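Local coordinates for WbbM protein (Klebsiella pneumoniae, PDB 6U4B), which is probably a glycosyltransferase, a bifunctional, trimeric O-antigen polymerase that binds magnesium in its family 8 transferase region, at residues 392-397 against 488-493. Sequence-based numbering, arbitrary orientation.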
loop_
_atom_site.group_PDB
_atom_site.type_symbol
_atom_site.label_atom_id
_atom_site.label_comp_id
_atom_site.label_asym_id
_atom_site.label_seq_id
_atom_site.Cartn_x
_atom_site.Cartn_y
_atom_site.Cartn_z
ATOM N N ILE A 392 1.799 10.280 -34.957
ATOM C CA ILE A 392 1.068 9.061 -34.597
ATOM C C ILE A 392 0.569 8.299 -35.818
ATOM O O ILE A 392 0.742 7.071 -35.856
ATOM C CB ILE A 392 -0.046 9.394 -33.593
ATOM C CG1 ILE A 392 0.565 9.644 -32.213
ATOM C CG2 ILE A 392 -1.076 8.273 -33.539
ATOM C CD1 ILE A 392 -0.371 10.316 -31.228
ATOM N N PRO A 393 -0.032 8.922 -36.836
ATOM C CA PRO A 393 -0.472 8.134 -38.003
ATOM C C PRO A 393 0.660 7.453 -38.759
ATOM O O PRO A 393 0.395 6.505 -39.509
ATOM C CB PRO A 393 -1.188 9.170 -38.883
ATOM C CG PRO A 393 -0.675 10.487 -38.425
ATOM C CD PRO A 393 -0.447 10.331 -36.958
ATOM N N GLN A 394 1.908 7.892 -38.592
ATOM C CA GLN A 394 3.017 7.248 -39.289
ATOM C C GLN A 394 3.615 6.101 -38.479
ATOM O O GLN A 394 3.737 4.980 -38.983
ATOM C CB GLN A 394 4.100 8.277 -39.630
ATOM C CG GLN A 394 5.216 7.742 -40.527
ATOM C CD GLN A 394 4.763 7.495 -41.961
ATOM O OE1 GLN A 394 3.622 7.782 -42.327
ATOM N NE2 GLN A 394 5.663 6.962 -42.780
ATOM N N LEU A 395 3.986 6.361 -37.224
ATOM C CA LEU A 395 4.593 5.319 -36.401
ATOM C C LEU A 395 3.610 4.187 -36.121
ATOM O O LEU A 395 3.996 3.012 -36.091
ATOM C CB LEU A 395 5.107 5.917 -35.094
ATOM C CG LEU A 395 5.844 4.956 -34.159
ATOM C CD1 LEU A 395 7.128 4.461 -34.816
ATOM C CD2 LEU A 395 6.135 5.613 -32.817
ATOM N N PHE A 396 2.333 4.521 -35.924
ATOM C CA PHE A 396 1.308 3.544 -35.576
ATOM C C PHE A 396 0.426 3.176 -36.764
ATOM O O PHE A 396 -0.725 2.769 -36.577
ATOM C CB PHE A 396 0.460 4.068 -34.416
ATOM C CG PHE A 396 1.232 4.230 -33.140
ATOM C CD1 PHE A 396 1.349 3.173 -32.254
ATOM C CD2 PHE A 396 1.859 5.426 -32.837
ATOM C CE1 PHE A 396 2.063 3.309 -31.083
ATOM C CE2 PHE A 396 2.579 5.569 -31.663
ATOM C CZ PHE A 396 2.683 4.507 -30.786
ATOM N N ARG A 397 0.959 3.277 -37.984
ATOM C CA ARG A 397 0.175 3.045 -39.193
ATOM C C ARG A 397 -0.312 1.607 -39.332
ATOM O O ARG A 397 -1.160 1.345 -40.190
ATOM C CB ARG A 397 0.987 3.435 -40.431
ATOM C CG ARG A 397 2.276 2.644 -40.631
ATOM C CD ARG A 397 2.988 3.087 -41.904
ATOM N NE ARG A 397 4.277 2.426 -42.085
ATOM C CZ ARG A 397 5.417 2.854 -41.552
ATOM N NH1 ARG A 397 5.426 3.941 -40.793
ATOM N NH2 ARG A 397 6.546 2.191 -41.773
ATOM N N ASN A 488 -3.787 9.534 -46.402
ATOM C CA ASN A 488 -2.434 10.069 -46.224
ATOM C C ASN A 488 -2.465 11.385 -45.448
ATOM O O ASN A 488 -1.807 12.364 -45.808
ATOM C CB ASN A 488 -1.718 10.237 -47.566
ATOM C CG ASN A 488 -0.207 10.158 -47.431
ATOM O OD1 ASN A 488 0.347 10.401 -46.355
ATOM N ND2 ASN A 488 0.466 9.818 -48.521
ATOM N N THR A 489 -3.255 11.404 -44.370
ATOM C CA THR A 489 -3.356 12.585 -43.519
ATOM C C THR A 489 -1.992 13.033 -43.009
ATOM O O THR A 489 -1.761 14.232 -42.814
ATOM C CB THR A 489 -4.289 12.293 -42.337
ATOM O OG1 THR A 489 -5.557 11.837 -42.829
ATOM C CG2 THR A 489 -4.500 13.541 -41.485
ATOM N N PHE A 490 -1.071 12.088 -42.804
ATOM C CA PHE A 490 0.235 12.435 -42.254
ATOM C C PHE A 490 0.978 13.415 -43.153
ATOM O O PHE A 490 1.626 14.347 -42.662
ATOM C CB PHE A 490 1.065 11.170 -42.042
ATOM C CG PHE A 490 2.470 11.442 -41.600
ATOM C CD1 PHE A 490 3.530 11.286 -42.477
ATOM C CD2 PHE A 490 2.729 11.870 -40.310
ATOM C CE1 PHE A 490 4.826 11.542 -42.070
ATOM C CE2 PHE A 490 4.020 12.129 -39.898
ATOM C CZ PHE A 490 5.070 11.964 -40.776
ATOM N N ALA A 491 0.897 13.219 -44.474
ATOM C CA ALA A 491 1.559 14.135 -45.398
ATOM C C ALA A 491 0.991 15.544 -45.276
ATOM O O ALA A 491 1.732 16.530 -45.370
ATOM C CB ALA A 491 1.423 13.625 -46.834
ATOM N N GLU A 492 -0.321 15.656 -45.064
ATOM C CA GLU A 492 -0.934 16.967 -44.880
ATOM C C GLU A 492 -0.498 17.599 -43.563
ATOM O O GLU A 492 -0.223 18.806 -43.509
ATOM C CB GLU A 492 -2.457 16.843 -44.941
ATOM C CG GLU A 492 -3.200 18.156 -44.756
ATOM C CD GLU A 492 -3.116 19.057 -45.976
ATOM O OE1 GLU A 492 -2.592 18.611 -47.021
ATOM O OE2 GLU A 492 -3.579 20.213 -45.887
ATOM N N LEU A 493 -0.436 16.803 -42.491
ATOM C CA LEU A 493 0.047 17.313 -41.211
ATOM C C LEU A 493 1.454 17.881 -41.341
ATOM O O LEU A 493 1.750 18.956 -40.802
ATOM C CB LEU A 493 0.013 16.205 -40.158
ATOM C CG LEU A 493 -1.346 15.646 -39.731
ATOM C CD1 LEU A 493 -1.164 14.391 -38.888
ATOM C CD2 LEU A 493 -2.153 16.691 -38.968
#
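Pro393 and Phe490 mark the closest backbone approach, CA to CA 6.1 Å, where the short helix 392-395 meets the first turn of helix 489-499. Phe490 is the hub, with Gln394 over one face of its ring and Pro393 beside it. Gln394 CB sits almost over the ring centre, 3.8 Å from the centroid and 7° off the normal, a CH-pi contact. From there CG runs anti to the backbone N (chi1 -172°), and the bend at chi2 carries the amide past the CD1-CE1 side, above the ring plane and tilted 24° from it, with OE1 3.5 Å from Phe490 CD1. The Phe490 ring is brought there by its own first torsion, CG anti to N. Beside this pair the puckered corner of Pro393 fits between two residues one turn apart: CG lies 4.1 Å from Phe490 CB and 4.0 Å from Leu493 CD1, and approaches the Phe490 ring obliquely. Pro393 also touches Met484 of helix 481-487, while Leu493 packs on Val513 of helix 505-513. Just after the short helix, Arg397 NH1 donates to Gln394 O at 2.7 Å. Asn488 ends helix 481-487 in a Schellman motif and N-caps the next. Helix 392-395, which precedes strand 402-405 of the central sheet, is thus packed against helix 489-499, which follows strand 477-479 of that sheet by way of helix 481-487. Away from the known metal-binding residues, apolar and CH-pi contacts join them, implying packing dominated by dispersion, with polar bonds shaping each segment separately.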